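Local coordinates for protein mirolysin (Tannerella forsythia, PDB 6R7V) that probably hydrolyses peptide bonds as a pappalysin-family zinc metallopeptidase of the metzincin type and is held latent as a zymogen by a cysteine switch, at residues Asp214-Ile218 with Thr229-Thr235; Trp219-Ser225 with Gln238-Asn242; Asn94-Ala99 with Leu277-Val283; Arg203-His207 with Tyr266-Thr270. The protein carries 1 engineered substitution. All coordinates share one frame; numbering follows the deposited sequence.

Contact 1 (Asp214-Ile218 with Thr229-Thr235). With CA (calcium ion), chain C; ZN (zinc ion), chain D.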
loop_
_atom_site.group_PDB
_atom_site.type_symbol
_atom_site.label_atom_id
_atom_site.label_comp_id
_atom_site.label_asym_id
_atom_site.label_seq_id
_atom_site.Cartn_x
_atom_site.Cartn_y
_atom_site.Cartn_z
ATOM N N ASP A 214 1.224 -7.314 0.526
ATOM C CA ASP A 214 1.564 -8.235 1.620
ATOM C C ASP A 214 2.595 -7.716 2.620
ATOM O O ASP A 214 3.006 -8.482 3.518
ATOM C CB ASP A 214 2.035 -9.617 1.068
ATOM C CG ASP A 214 1.485 -10.790 1.826
ATOM O OD1 ASP A 214 0.473 -10.619 2.495
ATOM O OD2 ASP A 214 2.099 -11.884 1.757
ATOM N N LEU A 215 3.006 -6.458 2.527
ATOM C CA LEU A 215 3.984 -5.966 3.499
ATOM C C LEU A 215 3.328 -5.514 4.778
ATOM O O LEU A 215 2.202 -4.973 4.759
ATOM C CB LEU A 215 4.789 -4.790 2.928
ATOM C CG LEU A 215 5.562 -5.062 1.646
ATOM C CD1 LEU A 215 6.404 -3.859 1.282
ATOM C CD2 LEU A 215 6.433 -6.325 1.755
ATOM N N ARG A 216 4.084 -5.639 5.867
ATOM C CA ARG A 216 3.658 -5.203 7.196
ATOM C C ARG A 216 4.473 -4.022 7.653
ATOM O O ARG A 216 5.619 -3.807 7.217
ATOM C CB ARG A 216 3.878 -6.335 8.196
ATOM C CG ARG A 216 3.037 -7.547 7.905
ATOM C CD ARG A 216 3.120 -8.482 9.067
ATOM N NE ARG A 216 2.542 -9.778 8.746
ATOM C CZ ARG A 216 2.373 -10.741 9.640
ATOM N NH1 ARG A 216 2.678 -10.533 10.916
ATOM N NH2 ARG A 216 1.887 -11.915 9.272
ATOM N N HIS A 217 3.956 -3.332 8.665
ATOM C CA HIS A 217 4.732 -2.282 9.319
ATOM C C HIS A 217 6.071 -2.810 9.768
ATOM O O HIS A 217 6.155 -3.899 10.352
ATOM C CB HIS A 217 3.966 -1.745 10.502
ATOM C CG HIS A 217 2.778 -0.961 10.076
ATOM N ND1 HIS A 217 1.648 -0.916 10.843
ATOM C CD2 HIS A 217 2.576 -0.235 8.953
ATOM C CE1 HIS A 217 0.793 -0.145 10.191
ATOM N NE2 HIS A 217 1.286 0.259 9.028
ATOM N N ILE A 218 7.120 -2.023 9.503
ATOM C CA ILE A 218 8.492 -2.489 9.689
ATOM C C ILE A 218 8.816 -2.828 11.168
ATOM O O ILE A 218 9.654 -3.686 11.443
ATOM C CB ILE A 218 9.464 -1.440 9.121
ATOM C CG1 ILE A 218 10.899 -1.962 9.084
ATOM C CG2 ILE A 218 9.369 -0.094 9.881
ATOM C CD1 ILE A 218 11.810 -1.134 8.173
ATOM N N THR A 229 7.271 -9.017 14.204
ATOM C CA THR A 229 8.130 -9.069 13.014
ATOM C C THR A 229 7.371 -8.622 11.810
ATOM O O THR A 229 6.141 -8.727 11.797
ATOM C CB THR A 229 8.635 -10.518 12.799
ATOM O OG1 THR A 229 9.501 -10.559 11.651
ATOM C CG2 THR A 229 7.494 -11.535 12.633
ATOM N N ASP A 230 8.091 -8.128 10.789
ATOM C CA ASP A 230 7.467 -7.818 9.502
ATOM C C ASP A 230 7.749 -8.972 8.538
ATOM O O ASP A 230 7.386 -8.892 7.371
ATOM C CB ASP A 230 7.928 -6.456 8.945
ATOM C CG ASP A 230 9.381 -6.369 8.546
ATOM O OD1 ASP A 230 10.184 -7.244 8.981
ATOM O OD2 ASP A 230 9.733 -5.420 7.808
ATOM N N ASN A 231 8.367 -10.075 9.021
ATOM C CA ASN A 231 8.700 -11.267 8.223
ATOM C C ASN A 231 9.691 -10.964 7.102
ATOM O O ASN A 231 9.804 -11.753 6.165
ATOM C CB ASN A 231 7.459 -11.976 7.659
ATOM C CG ASN A 231 6.486 -12.376 8.747
ATOM O OD1 ASN A 231 5.321 -11.992 8.720
ATOM N ND2 ASN A 231 6.949 -13.108 9.746
ATOM N N ILE A 232 10.443 -9.848 7.208
ATOM C CA ILE A 232 11.472 -9.495 6.235
ATOM C C ILE A 232 12.835 -9.494 6.933
ATOM O O ILE A 232 13.068 -8.684 7.838
ATOM C CB ILE A 232 11.183 -8.151 5.551
ATOM C CG1 ILE A 232 9.742 -8.065 4.955
ATOM C CG2 ILE A 232 12.251 -7.883 4.481
ATOM C CD1 ILE A 232 9.450 -8.951 3.769
ATOM N N ALA A 233 13.747 -10.403 6.509
ATOM C CA ALA A 233 15.033 -10.484 7.182
ATOM C C ALA A 233 15.938 -9.251 6.980
ATOM O O ALA A 233 16.708 -8.917 7.895
ATOM C CB ALA A 233 15.770 -11.739 6.717
ATOM N N ASP A 234 15.820 -8.540 5.824
ATOM C CA ASP A 234 16.755 -7.436 5.610
ATOM C C ASP A 234 16.219 -6.082 6.131
ATOM O O ASP A 234 16.929 -5.071 6.020
ATOM C CB ASP A 234 17.220 -7.345 4.162
ATOM C CG ASP A 234 16.145 -7.026 3.167
ATOM O OD1 ASP A 234 15.000 -6.759 3.593
ATOM O OD2 ASP A 234 16.456 -6.987 1.951
ATOM N N THR A 235 15.031 -6.065 6.794
ATOM C CA THR A 235 14.607 -4.870 7.505
ATOM C C THR A 235 15.048 -5.101 8.969
ATOM O O THR A 235 14.614 -6.091 9.599
ATOM C CB THR A 235 13.108 -4.580 7.364
ATOM O OG1 THR A 235 12.410 -5.779 7.710
ATOM C CG2 THR A 235 12.747 -4.115 5.975
HETATM CA CA CA C . 12.472 -7.299 9.713
HETATM ZN ZN ZN D . 0.336 0.935 7.370
HETATM O O HOH W 1 7.972 -4.645 5.862
HETATM O O HOH W 2 6.530 -7.067 5.535
HETATM O O HOH W 3 2.973 -8.039 12.440
HETATM O O HOH W 4 12.036 -5.053 10.664
HETATM O O HOH W 5 11.656 -9.681 10.126
HETATM O O HOH W 6 11.166 -7.528 11.903
HETATM O O HOH W 7 14.004 -8.371 11.161
#
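R216 and D230 bring the two loops closest, with 5.2 Å between their CA atoms, yet their backbones are coupled through water. One water accepts from R216 N and donates to D230 O; another donates both to R216 O and to D230 OD2. This is a calcium-binding loop laid against the end of the metzincin zinc-binding motif. After a Schellman motif with D214 at its C-prime position has closed helix 203-212, the chain runs on to H217, whose NE2 lies 2.0 Å from the zinc ion and whose ND1 is hydrogen-bonded to D221. Across from it, T229 OG1 makes an ST turn, D230 an Asx turn, and I232-T235 a type I beta turn.

The R216 chain is extended from CG to NE, which carries its guanidinium alongside the calcium loop to N231. There N231 OD1 sits over the centre of one guanidinium face, 3.3 Å from R216 CZ, with amide and guanidinium planes 83° apart. At the other end I218 CD1 rests on T235 CB at 3.8 Å. D230 turns its carboxylate between its own N and carbonyl carbon (chi1 67°), and the two oxygens share the work: D230 OD1 binds the calcium at 2.4 Å, beside I232 O, T235 O, T235 OG1 and four waters, while the syn lone pair of D230 OD2 takes the hydroxyl proton of T235 OG1 at 2.7 Å.

Contact 2 (Trp219-Ser225 with Gln238-Asn242). With CA (calcium ion), chain B.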
loop_
_atom_site.group_PDB
_atom_site.type_symbol
_atom_site.label_atom_id
_atom_site.label_comp_id
_atom_site.label_asym_id
_atom_site.label_seq_id
_atom_site.Cartn_x
_atom_site.Cartn_y
_atom_site.Cartn_z
ATOM N N TRP A 219 8.146 -2.159 12.105
ATOM C CA TRP A 219 8.413 -2.406 13.529
ATOM C C TRP A 219 7.611 -3.587 14.115
ATOM O O TRP A 219 7.784 -3.905 15.305
ATOM C CB TRP A 219 8.174 -1.142 14.362
ATOM C CG TRP A 219 6.741 -0.773 14.489
ATOM C CD1 TRP A 219 5.890 -1.104 15.500
ATOM C CD2 TRP A 219 5.969 -0.026 13.539
ATOM N NE1 TRP A 219 4.626 -0.625 15.225
ATOM C CE2 TRP A 219 4.651 0.053 14.037
ATOM C CE3 TRP A 219 6.279 0.639 12.343
ATOM C CZ2 TRP A 219 3.629 0.729 13.358
ATOM C CZ3 TRP A 219 5.265 1.296 11.663
ATOM C CH2 TRP A 219 3.957 1.361 12.190
ATOM N N GLY A 220 6.758 -4.229 13.324
ATOM C CA GLY A 220 6.073 -5.431 13.797
ATOM C C GLY A 220 4.774 -5.277 14.562
ATOM O O GLY A 220 4.260 -6.272 15.071
ATOM N N ASP A 221 4.224 -4.051 14.626
ATOM C CA ASP A 221 2.939 -3.759 15.248
ATOM C C ASP A 221 2.863 -4.385 16.632
ATOM O O ASP A 221 1.898 -5.072 16.953
ATOM C CB ASP A 221 1.800 -4.296 14.343
ATOM C CG ASP A 221 1.628 -3.480 13.078
ATOM O OD1 ASP A 221 1.557 -2.252 13.185
ATOM O OD2 ASP A 221 1.576 -4.086 11.978
ATOM N N ASP A 222 3.897 -4.168 17.461
ATOM C CA ASP A 222 3.973 -4.859 18.734
ATOM C C ASP A 222 4.113 -3.930 19.909
ATOM O O ASP A 222 4.587 -4.347 20.977
ATOM C CB ASP A 222 5.172 -5.814 18.677
ATOM C CG ASP A 222 6.479 -5.158 18.246
ATOM O OD1 ASP A 222 6.539 -3.910 18.194
ATOM O OD2 ASP A 222 7.425 -5.883 17.942
ATOM N N GLY A 223 3.752 -2.677 19.714
ATOM C CA GLY A 223 3.754 -1.707 20.805
ATOM C C GLY A 223 5.121 -1.302 21.300
ATOM O O GLY A 223 5.255 -0.857 22.432
ATOM N N GLY A 224 6.139 -1.492 20.468
ATOM C CA GLY A 224 7.493 -1.103 20.830
ATOM C C GLY A 224 8.425 -2.206 21.231
ATOM O O GLY A 224 9.606 -1.934 21.486
ATOM N N SER A 225 7.925 -3.440 21.347
ATOM C CA SER A 225 8.793 -4.537 21.725
ATOM C C SER A 225 9.658 -5.000 20.543
ATOM O O SER A 225 9.604 -4.397 19.474
ATOM C CB SER A 225 8.001 -5.712 22.303
ATOM O OG SER A 225 7.355 -6.412 21.254
ATOM N N GLN A 238 12.984 -3.753 14.795
ATOM C CA GLN A 238 12.736 -2.391 15.234
ATOM C C GLN A 238 11.716 -2.398 16.365
ATOM O O GLN A 238 10.791 -3.196 16.326
ATOM C CB GLN A 238 12.227 -1.599 13.997
ATOM C CG GLN A 238 11.859 -0.133 14.239
ATOM C CD GLN A 238 11.537 0.610 12.963
ATOM O OE1 GLN A 238 12.143 0.407 11.914
ATOM N NE2 GLN A 238 10.564 1.480 13.020
ATOM N N GLY A 239 11.890 -1.522 17.361
ATOM C CA GLY A 239 10.972 -1.446 18.509
ATOM C C GLY A 239 9.594 -0.959 18.099
ATOM O O GLY A 239 8.707 -1.760 17.795
ATOM N N GLY A 240 9.434 0.354 18.099
ATOM C CA GLY A 240 8.185 0.996 17.729
ATOM C C GLY A 240 8.300 1.758 16.428
ATOM O O GLY A 240 9.343 1.711 15.746
ATOM N N TYR A 241 7.234 2.404 16.031
ATOM C CA TYR A 241 7.256 3.182 14.815
ATOM C C TYR A 241 8.067 4.438 15.002
ATOM O O TYR A 241 8.287 4.906 16.128
ATOM C CB TYR A 241 5.824 3.551 14.351
ATOM C CG TYR A 241 5.006 4.352 15.358
ATOM C CD1 TYR A 241 4.002 3.744 16.116
ATOM C CD2 TYR A 241 5.222 5.716 15.539
ATOM C CE1 TYR A 241 3.263 4.470 17.051
ATOM C CE2 TYR A 241 4.499 6.446 16.482
ATOM C CZ TYR A 241 3.534 5.811 17.252
ATOM O OH TYR A 241 2.788 6.525 18.170
ATOM N N ASN A 242 8.512 4.985 13.880
ATOM C CA ASN A 242 9.137 6.295 13.885
ATOM C C ASN A 242 8.176 7.259 13.242
ATOM O O ASN A 242 7.379 6.870 12.395
ATOM C CB ASN A 242 10.459 6.279 13.141
ATOM C CG ASN A 242 11.476 5.467 13.861
ATOM O OD1 ASN A 242 11.978 5.866 14.915
ATOM N ND2 ASN A 242 11.753 4.290 13.350
HETATM CA CA CA B . 8.819 -4.090 17.336
HETATM O O HOH W 8 9.986 -5.966 16.453
#
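The indole of W219 is flanked on both faces. Over one, Y241 CB stands 3.4 Å from the centroid of the six-membered ring, almost exactly on its normal, in a CH-pi contact; on the opposite face the imidazole of H217 is stacked. From Y241 CB the phenol ring extends alongside, turning its edge to the indole face in a T-shaped pair with planes 71° apart and 5.6 Å between the Y241 centroid and that of the six-membered ring of W219. G239 O lies at the indole edge, near its plane.

That carbonyl belongs to a calcium site stitched together from both loops, and the ion largely explains why so many oxygens crowd here. The 219-225 segment contributes W219 O, both carboxylate oxygens of D222 and S225 O; the 238-242 segment adds Q238 O and G239 O, and a water makes the seventh ligand. D222 OD1 and G239 O stand 3.1 Å apart because both face the metal. D222 grips the ion through two oxygens, each at 2.4 Å, and D222 OD2 also accepts from G228 N. A type I' beta turn from D222 to S225 brings G224 against G240, their CA atoms 3.8 Å apart. Q238, its chain extended beyond CG, passes W219 CB and sends Q238 NE2 to G240 O at 3.0 Å in its own amide plane, the bond nearly straight at 170°; D268 OD2 is a second acceptor for that nitrogen.

Contact 3 (Asn94-Ala99 with Leu277-Val283)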
loop_
_atom_site.group_PDB
_atom_site.type_symbol
_atom_site.label_atom_id
_atom_site.label_comp_id
_atom_site.label_asym_id
_atom_site.label_seq_id
_atom_site.Cartn_x
_atom_site.Cartn_y
_atom_site.Cartn_z
ATOM N N ASN A 94 22.557 -0.296 -0.398
ATOM C CA ASN A 94 22.901 -1.602 -0.954
ATOM C C ASN A 94 21.802 -2.662 -0.679
ATOM O O ASN A 94 21.736 -3.676 -1.375
ATOM C CB ASN A 94 24.266 -2.061 -0.407
ATOM C CG ASN A 94 24.556 -1.580 1.002
ATOM O OD1 ASN A 94 23.855 -1.922 1.961
ATOM N ND2 ASN A 94 25.595 -0.767 1.155
ATOM N N LEU A 95 20.874 -2.374 0.265
ATOM C CA LEU A 95 19.741 -3.263 0.561
ATOM C C LEU A 95 18.492 -2.828 -0.168
ATOM O O LEU A 95 17.484 -3.548 -0.110
ATOM C CB LEU A 95 19.415 -3.299 2.081
ATOM C CG LEU A 95 20.545 -3.673 3.020
ATOM C CD1 LEU A 95 20.088 -3.512 4.482
ATOM C CD2 LEU A 95 20.971 -5.106 2.784
ATOM N N ALA A 96 18.547 -1.700 -0.871
ATOM C CA ALA A 96 17.348 -1.154 -1.506
ATOM C C ALA A 96 16.902 -1.988 -2.699
ATOM O O ALA A 96 17.726 -2.491 -3.460
ATOM C CB ALA A 96 17.607 0.276 -1.938
ATOM N N GLY A 97 15.593 -2.116 -2.832
ATOM C CA GLY A 97 14.998 -2.920 -3.874
ATOM C C GLY A 97 14.292 -2.116 -4.941
ATOM O O GLY A 97 13.757 -1.016 -4.716
ATOM N N ASN A 98 14.270 -2.707 -6.123
ATOM C CA ASN A 98 13.595 -2.226 -7.320
ATOM C C ASN A 98 12.494 -3.242 -7.555
ATOM O O ASN A 98 12.805 -4.352 -7.968
ATOM C CB ASN A 98 14.603 -2.201 -8.464
ATOM C CG ASN A 98 14.018 -1.828 -9.790
ATOM O OD1 ASN A 98 12.793 -1.800 -9.982
ATOM N ND2 ASN A 98 14.917 -1.545 -10.732
ATOM N N ALA A 99 11.233 -2.899 -7.243
ATOM C CA ALA A 99 10.173 -3.901 -7.312
ATOM C C ALA A 99 9.845 -4.309 -8.709
ATOM O O ALA A 99 9.234 -5.354 -8.892
ATOM C CB ALA A 99 8.907 -3.388 -6.632
ATOM N N LEU A 277 12.904 4.145 0.446
ATOM C CA LEU A 277 13.198 2.809 -0.073
ATOM C C LEU A 277 12.254 1.744 0.391
ATOM O O LEU A 277 11.616 1.824 1.468
ATOM C CB LEU A 277 14.654 2.314 0.236
ATOM C CG LEU A 277 14.873 1.660 1.614
ATOM C CD1 LEU A 277 16.194 0.868 1.637
ATOM C CD2 LEU A 277 14.903 2.689 2.739
ATOM N N PHE A 278 12.190 0.704 -0.475
ATOM C CA PHE A 278 11.810 -0.651 -0.124
ATOM C C PHE A 278 13.083 -1.446 -0.095
ATOM O O PHE A 278 14.016 -1.093 -0.824
ATOM C CB PHE A 278 10.857 -1.313 -1.136
ATOM C CG PHE A 278 9.429 -0.809 -1.146
ATOM C CD1 PHE A 278 8.579 -1.035 -0.061
ATOM C CD2 PHE A 278 8.908 -0.199 -2.285
ATOM C CE1 PHE A 278 7.241 -0.633 -0.113
ATOM C CE2 PHE A 278 7.576 0.217 -2.327
ATOM C CZ PHE A 278 6.765 0.023 -1.229
ATOM N N THR A 279 13.118 -2.541 0.638
ATOM C CA THR A 279 14.295 -3.402 0.566
ATOM C C THR A 279 14.129 -4.493 -0.498
ATOM O O THR A 279 13.005 -4.780 -0.952
ATOM C CB THR A 279 14.573 -4.092 1.895
ATOM O OG1 THR A 279 13.555 -5.060 2.176
ATOM C CG2 THR A 279 14.758 -3.151 3.037
ATOM N N LYS A 280 15.230 -5.180 -0.832
ATOM C CA LYS A 280 15.138 -6.334 -1.737
ATOM C C LYS A 280 14.201 -7.417 -1.161
ATOM O O LYS A 280 13.466 -8.057 -1.915
ATOM C CB LYS A 280 16.522 -6.929 -1.973
ATOM C CG LYS A 280 17.419 -5.980 -2.778
ATOM C CD LYS A 280 18.862 -6.469 -2.809
ATOM C CE LYS A 280 19.740 -5.513 -3.580
ATOM N NZ LYS A 280 21.173 -5.922 -3.495
ATOM N N GLY A 281 14.265 -7.648 0.154
ATOM C CA GLY A 281 13.393 -8.644 0.772
ATOM C C GLY A 281 11.923 -8.289 0.677
ATOM O O GLY A 281 11.068 -9.171 0.484
ATOM N N GLN A 282 11.595 -6.986 0.839
ATOM C CA GLN A 282 10.207 -6.555 0.678
ATOM C C GLN A 282 9.774 -6.740 -0.774
ATOM O O GLN A 282 8.682 -7.230 -0.999
ATOM C CB GLN A 282 10.053 -5.088 1.106
ATOM C CG GLN A 282 10.146 -4.886 2.624
ATOM C CD GLN A 282 10.202 -3.414 2.960
ATOM O OE1 GLN A 282 10.880 -2.625 2.287
ATOM N NE2 GLN A 282 9.440 -3.006 3.993
ATOM N N VAL A 283 10.636 -6.380 -1.746
ATOM C CA VAL A 283 10.348 -6.604 -3.169
ATOM C C VAL A 283 10.021 -8.088 -3.447
ATOM O O VAL A 283 9.076 -8.383 -4.193
ATOM C CB VAL A 283 11.550 -6.148 -4.030
ATOM C CG1 VAL A 283 11.471 -6.729 -5.443
ATOM C CG2 VAL A 283 11.596 -4.631 -4.053
HETATM O O HOH W 9 13.530 1.313 -3.145
#
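K280 reaches along the 94-99 segment with its side chain fully extended, so that K280 NZ arrives almost head-on at the carbonyl of N94, 3.1 Å from N94 O, with a C=O...N angle of 169°. On the way K280 CG and CE both run past A96 O at 3.6 Å. The backbone of the same residue is also engaged, K280 N donating to L95 O at 2.9 Å, and two residues on in the 94-99 segment G97 N donates to F278 O at 2.8 Å. These bonds set A96 opposite T279 in a single beta bridge.

V283 has its CB directed toward the other segment. Both of its methyls press on the same side of the backbone, V283 CG1 and V283 CG2 each 3.6 Å from A99 CA, with CG2 also against the bare backbone of G97. L277 CD1 packs on A96 CB at 3.9 Å, midway along the segment. At the start of the helix T279 and Q282 form a capping box: T279 OG1 accepts from Q282 N, and T279 N donates to Q282 OE1, which also accepts from N265 ND2. D234 braces this helix start from the calcium loop, receiving bonds from T279 OG1 and G281 N.

Thus the link between helix 90-93 and strand 101-105 is fastened to the first turn of helix 280-288, and R287 near the far end of that helix donates to A99 O, while F278 turns away to meet the ring of Y266 edge-to-face.

Contact 4 (Arg203-His207 with Tyr266-Thr270). With ZN (zinc ion), chain D.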
loop_
_atom_site.group_PDB
_atom_site.type_symbol
_atom_site.label_atom_id
_atom_site.label_comp_id
_atom_site.label_asym_id
_atom_site.label_seq_id
_atom_site.Cartn_x
_atom_site.Cartn_y
_atom_site.Cartn_z
ATOM N N ARG A 203 3.383 9.384 -0.533
ATOM C CA ARG A 203 3.848 8.144 0.097
ATOM C C ARG A 203 2.780 7.449 0.934
ATOM O O ARG A 203 2.979 6.300 1.309
ATOM C CB ARG A 203 5.127 8.360 0.931
ATOM C CG ARG A 203 6.393 8.086 0.143
ATOM C CD ARG A 203 6.605 9.023 -1.042
ATOM N NE ARG A 203 7.734 8.562 -1.854
ATOM C CZ ARG A 203 8.971 9.023 -1.728
ATOM N NH1 ARG A 203 9.259 9.935 -0.801
ATOM N NH2 ARG A 203 9.944 8.544 -2.493
ATOM N N THR A 204 1.673 8.097 1.267
ATOM C CA THR A 204 0.590 7.399 1.966
ATOM C C THR A 204 0.128 6.243 1.059
ATOM O O THR A 204 -0.045 5.104 1.519
ATOM C CB THR A 204 -0.551 8.352 2.354
ATOM O OG1 THR A 204 -0.006 9.365 3.208
ATOM C CG2 THR A 204 -1.670 7.639 3.079
ATOM N N ALA A 205 -0.027 6.513 -0.241
ATOM C CA ALA A 205 -0.436 5.420 -1.135
ATOM C C ALA A 205 0.689 4.423 -1.375
ATOM O O ALA A 205 0.397 3.247 -1.507
ATOM C CB ALA A 205 -0.939 5.976 -2.469
ATOM N N THR A 206 1.968 4.868 -1.437
ATOM C CA THR A 206 3.050 3.877 -1.588
ATOM C C THR A 206 3.012 2.891 -0.430
ATOM O O THR A 206 3.082 1.665 -0.642
ATOM C CB THR A 206 4.419 4.589 -1.613
ATOM O OG1 THR A 206 4.414 5.400 -2.798
ATOM C CG2 THR A 206 5.592 3.608 -1.727
ATOM N N HIS A 207 2.840 3.427 0.798
ATOM C CA HIS A 207 2.770 2.611 2.007
ATOM C C HIS A 207 1.547 1.657 1.948
ATOM O O HIS A 207 1.685 0.459 2.240
ATOM C CB HIS A 207 2.678 3.588 3.184
ATOM C CG HIS A 207 2.466 2.971 4.525
ATOM N ND1 HIS A 207 3.486 2.907 5.457
ATOM C CD2 HIS A 207 1.332 2.471 5.074
ATOM C CE1 HIS A 207 2.945 2.367 6.534
ATOM N NE2 HIS A 207 1.652 2.067 6.334
ATOM N N TYR A 266 9.426 2.772 3.387
ATOM C CA TYR A 266 8.035 3.201 3.202
ATOM C C TYR A 266 7.061 2.583 4.190
ATOM O O TYR A 266 5.965 3.144 4.375
ATOM C CB TYR A 266 7.555 2.841 1.786
ATOM C CG TYR A 266 8.375 3.487 0.678
ATOM C CD1 TYR A 266 8.529 4.863 0.610
ATOM C CD2 TYR A 266 9.022 2.715 -0.280
ATOM C CE1 TYR A 266 9.334 5.457 -0.360
ATOM C CE2 TYR A 266 9.793 3.304 -1.283
ATOM C CZ TYR A 266 9.956 4.669 -1.306
ATOM O OH TYR A 266 10.730 5.248 -2.276
ATOM N N MET A 267 7.415 1.457 4.821
ATOM C CA MET A 267 6.516 0.787 5.745
ATOM C C MET A 267 6.688 1.252 7.192
ATOM O O MET A 267 6.163 0.614 8.100
ATOM C CB MET A 267 6.683 -0.735 5.639
ATOM C CG MET A 267 6.379 -1.263 4.214
ATOM S SD MET A 267 4.882 -0.590 3.397
ATOM C CE MET A 267 3.589 -1.188 4.528
ATOM N N ASP A 268 7.353 2.399 7.391
ATOM C CA ASP A 268 7.393 3.028 8.712
ATOM C C ASP A 268 6.288 4.113 8.726
ATOM O O ASP A 268 5.440 4.146 7.824
ATOM C CB ASP A 268 8.811 3.586 9.044
ATOM C CG ASP A 268 9.117 3.624 10.547
ATOM O OD1 ASP A 268 8.168 3.749 11.347
ATOM O OD2 ASP A 268 10.289 3.509 10.914
ATOM N N TYR A 269 6.268 4.978 9.766
ATOM C CA TYR A 269 5.263 6.035 9.928
ATOM C C TYR A 269 5.860 7.423 9.773
ATOM O O TYR A 269 5.257 8.411 10.194
ATOM C CB TYR A 269 4.560 5.939 11.294
ATOM C CG TYR A 269 3.390 4.986 11.405
ATOM C CD1 TYR A 269 2.906 4.303 10.286
ATOM C CD2 TYR A 269 2.727 4.812 12.615
ATOM C CE1 TYR A 269 1.778 3.488 10.374
ATOM C CE2 TYR A 269 1.613 3.985 12.719
ATOM C CZ TYR A 269 1.134 3.336 11.593
ATOM O OH TYR A 269 0.059 2.489 11.710
ATOM N N THR A 270 7.038 7.512 9.157
ATOM C CA THR A 270 7.722 8.781 8.982
ATOM C C THR A 270 7.071 9.676 7.900
ATOM O O THR A 270 6.235 9.204 7.111
ATOM C CB THR A 270 9.186 8.515 8.662
ATOM O OG1 THR A 270 9.257 7.501 7.679
ATOM C CG2 THR A 270 9.963 8.077 9.900
HETATM ZN ZN ZN D . 0.336 0.935 7.370
#
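H207 leaves the helix toward the turn that carries Y266 and M267, with CG anti to its backbone N (chi1 174°). H207 CB and H207 CG both lie 3.5 Å from Y266 O. At H207 ND1 the ring donates to Y266 O, 2.7 Å away, in the carbonyl plane though bent (148° at the hydrogen). H207 CE1 passes 3.3 Å from D268 O and faces the edge of the Y269 ring. H207 NE2, with CD2 beside it, reaches the zinc ion at 2.0 Å. The hydrogen bond and the zinc bond together fix the ring's rotation, and the former may polarise it toward the metal.

Beneath the imidazole sits the Met-turn of the metzincins: M267, bent at chi2 and chi3, places its CE over the centre of one face, 4.1 Å from the ring centroid, with the sulfur farther out. Y266 is packed in its turn, T206 CG2 over its ring face and Y266 CE1 over a face of the R203 guanidinium, 3.8 Å from R203 CZ.

D77 of helix 64-77 holds both R203 and T206, T204 and A205 touch I184 of strand 182-185, and Y266 is backbone-bonded to L277 just ahead of helix 280-288.

In the fold
Contacts 1 and 4 meet at the active site: H207 and H217 bind the same zinc ion together with H211 and C6, the cysteine of the latency switch, and I218 N lies 3.1 Å from M267 O, tying the third histidine's loop to the Met-turn. Contact 2, its centre 11 Å from that of contact 1, interleaves with it along the chain, so two calcium ions shape one continuous loop. D268 reaches from contact 4 to Q238 and N242. Contact 3 does not touch contact 2, their nearest atoms being about 8 Å apart, but meets contact 1 through D234 OD1 and T279 OG1 (2.6 Å), and contact 4 through F278 and Y266.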